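Local coordinates for protein lysyl oxidase (Pichia pastoris, PDB 1W7C) that is a copper- and topaquinone-dependent lysyl oxidase that probably converts primary amines, including peptidyl lysine side chains, to aldehydes, at residues I195-N199 / D200-L204; F302-M305 / D306-F309. All coordinates share one frame; numbering follows the deposited sequence. Where two conformers were deposited one is given.

Contacts 1 and 2 are both local: in each, one continuous piece of chain doubles back on itself. They lie on opposite sides of the chain's centre, with their centres about 44 Å apart, and share no secondary-structure element. Contact 1 is a partly buried loop between strands 187-195 and 206-207, held by polar groups: a threonine hydroxyl, a glutamate carboxylate and a water. Contact 2 is buried and joins strands 301-304 and 307-314 as a hairpin; there the backbone ladder supplies the hydrogen bonds, while aromatic side chains fill one face. Each also touches the second subunit, contact 1 through N199 and D200, contact 2 mainly through its turn.

Contact 1. Residues I195-N199 / D200-L204; sequences INTEN and DAENL
T197 and E202 face each other because two torsions turn their oxygens inward: OG1 of T197 sits between its own backbone N and carbonyl carbon (chi1 73°), and the E202 chain bends at chi2 (75°), folding its carboxylate back over the loop. OE2 of E202 then takes the N-H of T197 at 2.9 Å in a fairly straight bond (157°), met on the anti side and well out of the carboxylate plane. OG1 of T197 accepts the N-H of A201 at 3.0 Å. Where OG1 sends its own proton is not settled: OE2 of E202, 2.9 Å from OG1, and OD1 of N199, 3.3 Å from OG1, are both weak acceptors. This network closes the loop that follows strand 187-195; the chain then runs through a short 3-10 segment ending at L204, whose N bonds back to A201 O. A water 2.8 Å from T197 O can donate to it, though other acceptors compete, and accepts from D200 N. The N199 amide packs on A201, and its ND2 bonds to T264. In the conformer given, OD2 of D200 bonds to H413 of the second subunit; Y418 OH, also of that subunit, bonds to N199 O.

Contact 2. Residues F302-M305 / D306-F309; sequences FSWM and DWGF
W304 and W307 stand side by side on one face of the hairpin, pointing the same way, their ring planes 20° apart but slid so far that the rings barely overlap. What touches is an edge: CD1 of W307 comes up near the plane of the W304 indole, 3.5 Å from its CE3. With CG of W304 anti to its backbone N (chi1 173°), the six-membered ring of W304 is carried toward W307. W304 O lies in the plane of the W307 ring at its edge, 3.4 Å from CD1, and also accepts W307 N at 2.8 Å from above the carbonyl plane. The indole nitrogens bond outward, W304 to E403 and W307 to the carbonyl of F447. Further along the same face, the F302 and F309 rings are near parallel, 24° apart, but again slid past each other; CB of F302 sits over the F309 ring in a CH-pi contact, 4.0 Å from the centroid. D306, in the turn, forms a salt bridge with K327, and M305 O bonds to R275 of the second subunit. The hydrogen-bonded pairs F302-F309 and W304-W307 flank the non-hydrogen-bonded pair S303-G308, and M305-D306 links the strands: a tight antiparallel beta hairpin with a type I' turn.

Contact 1. Residues I195-N199 / D200-L204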
loop_
_atom_site.group_PDB
_atom_site.type_symbol
_atom_site.label_atom_id
_atom_site.label_comp_id
_atom_site.label_asym_id
_atom_site.label_seq_id
_atom_site.Cartn_x
_atom_site.Cartn_y
_atom_site.Cartn_z
ATOM N N ILE A 195 -24.848 26.083 8.685
ATOM C CA ILE A 195 -25.387 26.198 10.042
ATOM C C ILE A 195 -24.220 26.183 11.054
ATOM O O ILE A 195 -23.290 25.393 10.913
ATOM C CB ILE A 195 -26.372 25.035 10.339
ATOM C CG1 ILE A 195 -27.500 24.950 9.290
ATOM C CG2 ILE A 195 -26.906 25.142 11.759
ATOM C CD1 ILE A 195 -28.450 26.087 9.291
ATOM N N ASN A 196 -24.271 27.045 12.063
ATOM C CA ASN A 196 -23.253 27.043 13.112
ATOM C C ASN A 196 -23.405 25.807 13.976
ATOM O O ASN A 196 -24.521 25.409 14.312
ATOM C CB ASN A 196 -23.377 28.248 14.060
ATOM C CG ASN A 196 -23.160 29.575 13.389
ATOM O OD1 ASN A 196 -22.564 29.672 12.318
ATOM N ND2 ASN A 196 -23.633 30.630 14.040
ATOM N N THR A 197 -22.276 25.214 14.343
ATOM C CA THR A 197 -22.250 24.076 15.256
ATOM C C THR A 197 -21.276 24.349 16.370
ATOM O O THR A 197 -20.436 25.244 16.270
ATOM C CB THR A 197 -21.819 22.782 14.559
ATOM O OG1 THR A 197 -20.409 22.833 14.286
ATOM C CG2 THR A 197 -22.526 22.586 13.234
ATOM N N GLU A 198 -21.372 23.549 17.425
ATOM C CA GLU A 198 -20.456 23.653 18.542
ATOM C C GLU A 198 -19.197 22.786 18.384
ATOM O O GLU A 198 -18.278 22.888 19.199
ATOM C CB GLU A 198 -21.163 23.289 19.847
ATOM C CG GLU A 198 -21.278 21.796 20.147
ATOM C CD GLU A 198 -21.893 21.495 21.513
ATOM O OE1 GLU A 198 -22.595 20.463 21.632
ATOM O OE2 GLU A 198 -21.663 22.269 22.477
ATOM N N ASN A 199 -19.135 21.996 17.316
ATOM C CA ASN A 199 -18.104 20.944 17.198
ATOM C C ASN A 199 -17.367 20.965 15.866
ATOM O O ASN A 199 -16.860 19.955 15.405
ATOM C CB ASN A 199 -18.708 19.552 17.455
ATOM C CG ASN A 199 -19.812 19.196 16.463
ATOM O OD1 ASN A 199 -20.567 20.060 16.019
ATOM N ND2 ASN A 199 -19.876 17.932 16.079
ATOM N N ASP A 200 -17.310 22.130 15.256
ATOM C CA ASP A 200 -16.533 22.340 14.025
ATOM C C ASP A 200 -17.052 21.502 12.862
ATOM O O ASP A 200 -16.290 21.190 11.961
ATOM C CB ASP A 200 -15.034 22.022 14.282
ATOM C CG ASP A 200 -14.118 22.617 13.228
ATOM O OD1 ASP A 200 -14.328 23.813 12.932
ATOM O OD2 ASP A 200 -13.188 21.978 12.635
ATOM N N ALA A 201 -18.351 21.194 12.859
ATOM C CA ALA A 201 -18.978 20.357 11.829
ATOM C C ALA A 201 -19.806 21.135 10.803
ATOM O O ALA A 201 -20.670 20.580 10.160
ATOM C CB ALA A 201 -19.828 19.268 12.483
ATOM N N GLU A 202 -19.519 22.431 10.660
ATOM C CA GLU A 202 -20.244 23.323 9.734
ATOM C C GLU A 202 -20.253 22.747 8.326
ATOM O O GLU A 202 -21.221 22.921 7.586
ATOM C CB GLU A 202 -19.617 24.714 9.730
ATOM C CG GLU A 202 -19.917 25.534 10.986
ATOM C CD GLU A 202 -19.142 25.120 12.242
ATOM O OE1 GLU A 202 -18.044 24.499 12.152
ATOM O OE2 GLU A 202 -19.610 25.470 13.327
ATOM N N ASN A 203 -19.191 22.041 7.956
ATOM C CA ASN A 203 -19.110 21.487 6.601
ATOM C C ASN A 203 -20.136 20.392 6.323
ATOM O O ASN A 203 -20.376 20.086 5.161
ATOM C CB ASN A 203 -17.709 20.915 6.319
ATOM C CG ASN A 203 -16.752 21.915 5.696
ATOM O OD1 ASN A 203 -15.658 21.545 5.281
ATOM N ND2 ASN A 203 -17.132 23.179 5.662
ATOM N N LEU A 204 -20.729 19.817 7.373
ATOM C CA LEU A 204 -21.773 18.811 7.219
ATOM C C LEU A 204 -23.176 19.403 7.174
ATOM O O LEU A 204 -24.136 18.676 6.942
ATOM C CB LEU A 204 -21.682 17.779 8.356
ATOM C CG LEU A 204 -20.358 17.004 8.472
ATOM C CD1 LEU A 204 -20.440 15.918 9.528
ATOM C CD2 LEU A 204 -19.923 16.399 7.141
HETATM O O HOH W 1 -17.762 24.941 15.573
#

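Contact 2. Residues F302-M305 / D306-F309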
loop_
_atom_site.group_PDB
_atom_site.type_symbol
_atom_site.label_atom_id
_atom_site.label_comp_id
_atom_site.label_asym_id
_atom_site.label_seq_id
_atom_site.Cartn_x
_atom_site.Cartn_y
_atom_site.Cartn_z
ATOM N N PHE A 302 19.534 14.055 12.032
ATOM C CA PHE A 302 19.085 12.770 12.567
ATOM C C PHE A 302 19.896 11.638 11.952
ATOM O O PHE A 302 20.251 11.711 10.787
ATOM C CB PHE A 302 17.598 12.580 12.199
ATOM C CG PHE A 302 16.719 13.545 12.900
ATOM C CD1 PHE A 302 16.475 14.797 12.367
ATOM C CD2 PHE A 302 16.189 13.251 14.149
ATOM C CE1 PHE A 302 15.743 15.726 13.093
ATOM C CE2 PHE A 302 15.466 14.176 14.846
ATOM C CZ PHE A 302 15.236 15.389 14.335
ATOM N N SER A 303 20.241 10.645 12.775
ATOM C CA SER A 303 20.914 9.425 12.333
ATOM C C SER A 303 20.169 8.194 12.857
ATOM O O SER A 303 19.727 8.132 14.003
ATOM C CB SER A 303 22.408 9.385 12.806
ATOM O OG SER A 303 22.523 9.128 14.170
ATOM N N TRP A 304 20.081 7.203 11.982
ATOM C CA TRP A 304 19.487 5.928 12.313
ATOM C C TRP A 304 20.001 4.866 11.356
ATOM O O TRP A 304 19.747 4.950 10.160
ATOM C CB TRP A 304 17.969 5.987 12.274
ATOM C CG TRP A 304 17.297 4.643 12.449
ATOM C CD1 TRP A 304 17.009 4.006 13.626
ATOM C CD2 TRP A 304 16.767 3.810 11.409
ATOM N NE1 TRP A 304 16.384 2.813 13.394
ATOM C CE2 TRP A 304 16.206 2.664 12.043
ATOM C CE3 TRP A 304 16.724 3.884 10.023
ATOM C CZ2 TRP A 304 15.629 1.618 11.318
ATOM C CZ3 TRP A 304 16.159 2.840 9.332
ATOM C CH2 TRP A 304 15.604 1.749 9.963
ATOM N N MET A 305 20.663 3.839 11.903
ATOM C CA MET A 305 21.018 2.648 11.113
ATOM C C MET A 305 21.593 3.004 9.743
ATOM O O MET A 305 21.217 2.420 8.738
ATOM C CB MET A 305 19.816 1.702 10.994
ATOM C CG MET A 305 19.253 1.309 12.332
ATOM S SD MET A 305 20.473 0.420 13.351
ATOM C CE MET A 305 19.847 0.825 14.949
ATOM N N ASP A 306 22.592 3.896 9.771
ATOM C CA ASP A 306 23.379 4.343 8.624
ATOM C C ASP A 306 22.695 5.377 7.736
ATOM O O ASP A 306 23.263 5.753 6.709
ATOM C CB ASP A 306 23.925 3.180 7.775
ATOM C CG ASP A 306 25.038 2.422 8.456
ATOM O OD1 ASP A 306 25.272 1.255 8.072
ATOM O OD2 ASP A 306 25.725 2.938 9.325
ATOM N N TRP A 307 21.481 5.797 8.093
ATOM C CA TRP A 307 20.842 6.949 7.464
ATOM C C TRP A 307 21.231 8.227 8.202
ATOM O O TRP A 307 21.415 8.224 9.419
ATOM C CB TRP A 307 19.334 6.832 7.528
ATOM C CG TRP A 307 18.710 5.788 6.670
ATOM C CD1 TRP A 307 18.391 4.528 7.024
ATOM C CD2 TRP A 307 18.210 5.958 5.350
ATOM N NE1 TRP A 307 17.715 3.885 6.017
ATOM C CE2 TRP A 307 17.586 4.752 4.965
ATOM C CE3 TRP A 307 18.221 7.013 4.429
ATOM C CZ2 TRP A 307 16.954 4.592 3.712
ATOM C CZ3 TRP A 307 17.624 6.855 3.216
ATOM C CH2 TRP A 307 17.020 5.647 2.853
ATOM N N GLY A 308 21.294 9.316 7.450
ATOM C CA GLY A 308 21.435 10.639 8.012
ATOM C C GLY A 308 20.648 11.641 7.179
ATOM O O GLY A 308 20.496 11.458 5.964
ATOM N N PHE A 309 20.179 12.713 7.811
ATOM C CA PHE A 309 19.478 13.791 7.109
ATOM C C PHE A 309 19.258 14.975 8.035
ATOM O O PHE A 309 19.289 14.817 9.243
ATOM C CB PHE A 309 18.129 13.344 6.490
ATOM C CG PHE A 309 17.162 12.740 7.469
ATOM C CD1 PHE A 309 17.107 11.365 7.626
ATOM C CD2 PHE A 309 16.358 13.534 8.295
ATOM C CE1 PHE A 309 16.245 10.789 8.560
ATOM C CE2 PHE A 309 15.477 12.956 9.222
ATOM C CZ PHE A 309 15.436 11.591 9.355
#